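Local structure of NmrA family protein (Shigella flexneri 2a, 3QVO) at residues Q34-K46 / R197-D209. The protein is of unknown function but, as a Rossmann-fold member of the NmrA family, probably binds NAD(P) or NAD(P)H. Sequence-based numbering, arbitrary orientation.
Sequences QIARHVINQLADK and RKSVAALITDIID
Ala201 meets Val39 and His38 where two helices of the Rossmann fold, 34-43 and 197-209, pack against each other beside the central sheet. Their axes come within 8.4 Å at a crossing angle of -49°, consistent with the small Ala201 methyl at the crossing: it enters a hole formed by Ile35, His38, Val39 and Gln42, with CB only 3.4 Å from His38 CB. The packing is reciprocal knobs-into-holes. Val39 sits among Ala201, Ile204, Thr205 and Ile208; with CG1 anti to the backbone N (chi1 173°), that branch is directed to Thr205 OG1 and Ile208 CD1, while CG2 rests on Ala201 CB and Ile204 CG2. Ile35 fills the preceding hole, its CG2 reaching Ile204 CD1 at 3.8 Å while CG1 lies across the aliphatic part of Arg197. Tyr93 of strand 91-95 touches Ile35, Val39 and Ile204, joining this apolar seam to the sheet.

Flat and polar groups border the seam. The Gln34 amide stacks on the Arg197 guanidinium with planes 10° apart; Gln34 OE1 lies over one face, 3.7 Å from Arg197 CZ, and the guanidinium also forms a salt bridge with Asp175. The Lys198 chain bends at its third torsion, bringing CE to 3.4 Å from His38 CE1, while its ammonium pairs with Asp177. Further along, the Gln42 amide lies against Thr205, whose OG1 donates to Ala201 O at 3.2 Å from above the carbonyl plane, the same oxygen that accepts the backbone hydrogen bond from Thr205 N.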
loop_
_atom_site.group_PDB
_atom_site.type_symbol
_atom_site.label_atom_id
_atom_site.label_comp_id
_atom_site.label_asym_id
_atom_site.label_seq_id
_atom_site.Cartn_x
_atom_site.Cartn_y
_atom_site.Cartn_z
ATOM N N GLN A 34 1.660 8.725 5.324
ATOM C CA GLN A 34 0.420 9.340 5.752
ATOM C C GLN A 34 -0.816 8.473 5.521
ATOM O O GLN A 34 -1.763 8.550 6.304
ATOM C CB GLN A 34 0.232 10.699 5.071
ATOM C CG GLN A 34 1.457 11.637 5.114
ATOM C CD GLN A 34 1.178 12.985 4.488
ATOM O OE1 GLN A 34 0.113 13.574 4.688
ATOM N NE2 GLN A 34 2.137 13.483 3.728
ATOM N N ILE A 35 -0.861 7.689 4.455
ATOM C CA ILE A 35 -1.932 6.696 4.330
ATOM C C ILE A 35 -1.730 5.595 5.363
ATOM O O ILE A 35 -2.705 5.119 5.999
ATOM C CB ILE A 35 -2.030 6.064 2.924
ATOM C CG1 ILE A 35 -2.598 7.079 1.910
ATOM C CG2 ILE A 35 -2.935 4.853 2.923
ATOM C CD1 ILE A 35 -2.227 6.728 0.439
ATOM N N ALA A 36 -0.480 5.213 5.560
ATOM C CA ALA A 36 -0.152 4.178 6.514
ATOM C C ALA A 36 -0.717 4.487 7.931
ATOM O O ALA A 36 -1.197 3.577 8.608
ATOM C CB ALA A 36 1.362 3.937 6.560
ATOM N N ARG A 37 -0.683 5.758 8.344
ATOM C CA ARG A 37 -1.054 6.165 9.698
ATOM C C ARG A 37 -2.512 5.903 10.017
ATOM O O ARG A 37 -2.857 5.573 11.158
ATOM C CB ARG A 37 -0.749 7.649 9.956
ATOM N N HIS A 38 -3.356 6.040 9.002
ATOM C CA HIS A 38 -4.771 5.769 9.135
ATOM C C HIS A 38 -4.966 4.251 9.209
ATOM O O HIS A 38 -5.776 3.773 9.975
ATOM C CB HIS A 38 -5.569 6.321 7.945
ATOM C CG HIS A 38 -5.537 7.811 7.797
ATOM N ND1 HIS A 38 -6.249 8.659 8.611
ATOM C CD2 HIS A 38 -4.959 8.600 6.862
ATOM C CE1 HIS A 38 -6.065 9.908 8.222
ATOM N NE2 HIS A 38 -5.291 9.900 7.153
ATOM N N VAL A 39 -4.240 3.500 8.410
ATOM C CA VAL A 39 -4.378 2.054 8.420
ATOM C C VAL A 39 -3.972 1.525 9.782
ATOM O O VAL A 39 -4.699 0.729 10.401
ATOM C CB VAL A 39 -3.483 1.374 7.377
ATOM C CG1 VAL A 39 -3.538 -0.097 7.532
ATOM C CG2 VAL A 39 -3.883 1.775 6.005
ATOM N N ILE A 40 -2.836 2.014 10.265
ATOM C CA ILE A 40 -2.308 1.573 11.557
ATOM C C ILE A 40 -3.350 1.801 12.647
ATOM O O ILE A 40 -3.578 0.943 13.490
ATOM C CB ILE A 40 -1.022 2.340 11.889
ATOM C CG1 ILE A 40 0.095 1.844 11.007
ATOM C CG2 ILE A 40 -0.644 2.240 13.354
ATOM C CD1 ILE A 40 1.281 2.801 10.929
ATOM N N ASN A 41 -3.978 2.971 12.613
ATOM C CA ASN A 41 -5.030 3.358 13.531
ATOM C C ASN A 41 -6.290 2.506 13.471
ATOM O O ASN A 41 -6.921 2.214 14.494
ATOM C CB ASN A 41 -5.468 4.752 13.167
ATOM C CG ASN A 41 -5.049 5.786 14.163
ATOM O OD1 ASN A 41 -3.955 6.379 14.023
ATOM N ND2 ASN A 41 -5.958 6.089 15.147
ATOM N N GLN A 42 -6.724 2.174 12.271
ATOM C CA GLN A 42 -7.842 1.270 12.146
ATOM C C GLN A 42 -7.461 -0.131 12.581
ATOM O O GLN A 42 -8.312 -0.873 13.062
ATOM C CB GLN A 42 -8.314 1.208 10.729
ATOM C CG GLN A 42 -8.751 2.555 10.195
ATOM C CD GLN A 42 -9.567 2.377 8.950
ATOM O OE1 GLN A 42 -10.695 1.826 9.016
ATOM N NE2 GLN A 42 -9.026 2.816 7.810
ATOM N N LEU A 43 -6.195 -0.509 12.420
ATOM C CA LEU A 43 -5.762 -1.832 12.858
ATOM C C LEU A 43 -5.556 -1.919 14.384
ATOM O O LEU A 43 -5.468 -3.012 14.946
ATOM C CB LEU A 43 -4.518 -2.280 12.084
ATOM C CG LEU A 43 -4.721 -2.479 10.571
ATOM C CD1 LEU A 43 -3.451 -2.913 9.967
ATOM C CD2 LEU A 43 -5.883 -3.456 10.176
ATOM N N ALA A 44 -5.516 -0.776 15.059
ATOM C CA ALA A 44 -5.052 -0.732 16.456
ATOM C C ALA A 44 -5.996 -1.422 17.450
ATOM O O ALA A 44 -5.582 -1.858 18.524
ATOM C CB ALA A 44 -4.862 0.717 16.888
ATOM N N ASP A 45 -7.270 -1.495 17.120
ATOM C CA ASP A 45 -8.206 -2.098 18.054
ATOM C C ASP A 45 -8.645 -3.484 17.576
ATOM O O ASP A 45 -9.522 -4.068 18.176
ATOM C CB ASP A 45 -9.403 -1.167 18.268
ATOM C CG ASP A 45 -10.260 -1.091 17.064
ATOM O OD1 ASP A 45 -9.897 -1.796 16.099
ATOM O OD2 ASP A 45 -11.279 -0.351 17.061
ATOM N N LYS A 46 -8.030 -4.010 16.518
ATOM C CA LYS A 46 -8.282 -5.378 16.085
ATOM C C LYS A 46 -7.298 -6.241 16.887
ATOM O O LYS A 46 -6.133 -6.275 16.591
ATOM C CB LYS A 46 -8.085 -5.527 14.563
ATOM C CG LYS A 46 -8.831 -4.461 13.675
ATOM C CD LYS A 46 -10.105 -5.022 13.030
ATOM C CE LYS A 46 -11.021 -3.935 12.398
ATOM N NZ LYS A 46 -10.387 -3.349 11.136
ATOM N N ARG A 197 -7.029 10.273 1.573
ATOM C CA ARG A 197 -6.184 9.248 2.150
ATOM C C ARG A 197 -7.003 8.318 3.048
ATOM O O ARG A 197 -6.801 7.111 3.063
ATOM C CB ARG A 197 -5.099 9.916 2.975
ATOM C CG ARG A 197 -4.060 10.628 2.149
ATOM C CD ARG A 197 -2.799 10.925 2.945
ATOM N NE ARG A 197 -1.771 11.524 2.106
ATOM C CZ ARG A 197 -1.786 12.778 1.665
ATOM N NH1 ARG A 197 -0.807 13.221 0.889
ATOM N NH2 ARG A 197 -2.784 13.585 1.961
ATOM N N LYS A 198 -7.934 8.881 3.799
ATOM C CA LYS A 198 -8.762 8.068 4.680
ATOM C C LYS A 198 -9.555 7.062 3.858
ATOM O O LYS A 198 -9.719 5.906 4.280
ATOM C CB LYS A 198 -9.671 8.971 5.504
ATOM C CG LYS A 198 -10.213 8.404 6.770
ATOM C CD LYS A 198 -10.683 9.540 7.733
ATOM C CE LYS A 198 -9.480 10.089 8.584
ATOM N NZ LYS A 198 -9.811 11.233 9.481
ATOM N N SER A 199 -9.976 7.467 2.662
ATOM C CA SER A 199 -10.687 6.559 1.782
ATOM C C SER A 199 -9.797 5.385 1.411
ATOM O O SER A 199 -10.206 4.214 1.486
ATOM C CB SER A 199 -11.139 7.254 0.508
ATOM O OG SER A 199 -12.098 8.300 0.760
ATOM N N VAL A 200 -8.570 5.696 1.025
ATOM C CA VAL A 200 -7.674 4.663 0.564
ATOM C C VAL A 200 -7.325 3.740 1.724
ATOM O O VAL A 200 -7.254 2.534 1.555
ATOM C CB VAL A 200 -6.426 5.252 -0.083
ATOM C CG1 VAL A 200 -5.504 4.126 -0.587
ATOM C CG2 VAL A 200 -6.825 6.171 -1.228
ATOM N N ALA A 201 -7.152 4.307 2.907
ATOM C CA ALA A 201 -6.905 3.488 4.101
ATOM C C ALA A 201 -8.072 2.560 4.389
ATOM O O ALA A 201 -7.877 1.395 4.747
ATOM C CB ALA A 201 -6.606 4.350 5.319
ATOM N N ALA A 202 -9.287 3.062 4.228
ATOM C CA ALA A 202 -10.482 2.242 4.436
ATOM C C ALA A 202 -10.475 1.038 3.505
ATOM O O ALA A 202 -10.811 -0.048 3.909
ATOM C CB ALA A 202 -11.721 3.061 4.228
ATOM N N LEU A 203 -10.106 1.225 2.255
ATOM C CA LEU A 203 -10.035 0.094 1.327
ATOM C C LEU A 203 -8.977 -0.908 1.798
ATOM O O LEU A 203 -9.227 -2.082 1.840
ATOM C CB LEU A 203 -9.692 0.561 -0.097
ATOM C CG LEU A 203 -9.695 -0.539 -1.187
ATOM C CD1 LEU A 203 -11.011 -1.397 -1.301
ATOM C CD2 LEU A 203 -9.373 0.086 -2.540
ATOM N N ILE A 204 -7.792 -0.414 2.118
ATOM C CA ILE A 204 -6.699 -1.255 2.510
ATOM C C ILE A 204 -7.165 -2.113 3.684
ATOM O O ILE A 204 -7.046 -3.332 3.637
ATOM C CB ILE A 204 -5.429 -0.422 2.812
ATOM C CG1 ILE A 204 -4.914 0.223 1.519
ATOM C CG2 ILE A 204 -4.301 -1.291 3.410
ATOM C CD1 ILE A 204 -3.961 1.369 1.761
ATOM N N THR A 205 -7.792 -1.480 4.675
ATOM C CA THR A 205 -8.272 -2.168 5.853
ATOM C C THR A 205 -9.337 -3.210 5.538
ATOM O O THR A 205 -9.310 -4.312 6.097
ATOM C CB THR A 205 -8.763 -1.158 6.899
ATOM O OG1 THR A 205 -7.636 -0.391 7.362
ATOM C CG2 THR A 205 -9.344 -1.864 8.103
ATOM N N ASP A 206 -10.273 -2.884 4.641
ATOM C CA ASP A 206 -11.248 -3.880 4.208
ATOM C C ASP A 206 -10.578 -5.096 3.555
ATOM O O ASP A 206 -11.024 -6.216 3.773
ATOM C CB ASP A 206 -12.297 -3.278 3.290
ATOM C CG ASP A 206 -13.275 -2.342 4.036
ATOM O OD1 ASP A 206 -13.162 -2.166 5.290
ATOM O OD2 ASP A 206 -14.162 -1.771 3.356
ATOM N N ILE A 207 -9.477 -4.892 2.831
ATOM C CA ILE A 207 -8.805 -6.002 2.154
ATOM C C ILE A 207 -8.040 -6.823 3.202
ATOM O O ILE A 207 -8.052 -8.040 3.200
ATOM C CB ILE A 207 -7.856 -5.521 1.057
ATOM C CG1 ILE A 207 -8.592 -4.755 -0.040
ATOM C CG2 ILE A 207 -7.092 -6.709 0.412
ATOM C CD1 ILE A 207 -7.652 -4.216 -1.179
ATOM N N ILE A 208 -7.386 -6.138 4.121
ATOM C CA ILE A 208 -6.706 -6.811 5.198
ATOM C C ILE A 208 -7.713 -7.641 5.996
ATOM O O ILE A 208 -7.452 -8.800 6.366
ATOM C CB ILE A 208 -6.041 -5.800 6.113
ATOM C CG1 ILE A 208 -4.838 -5.200 5.414
ATOM C CG2 ILE A 208 -5.652 -6.457 7.449
ATOM C CD1 ILE A 208 -4.121 -4.090 6.170
ATOM N N ASP A 209 -8.870 -7.057 6.254
ATOM C CA ASP A 209 -9.917 -7.795 6.958
ATOM C C ASP A 209 -10.420 -9.000 6.176
ATOM O O ASP A 209 -10.661 -10.031 6.772
ATOM C CB ASP A 209 -11.118 -6.910 7.336
ATOM C CG ASP A 209 -11.911 -7.502 8.491
ATOM O OD1 ASP A 209 -11.257 -7.822 9.540
ATOM O OD2 ASP A 209 -13.157 -7.701 8.359
#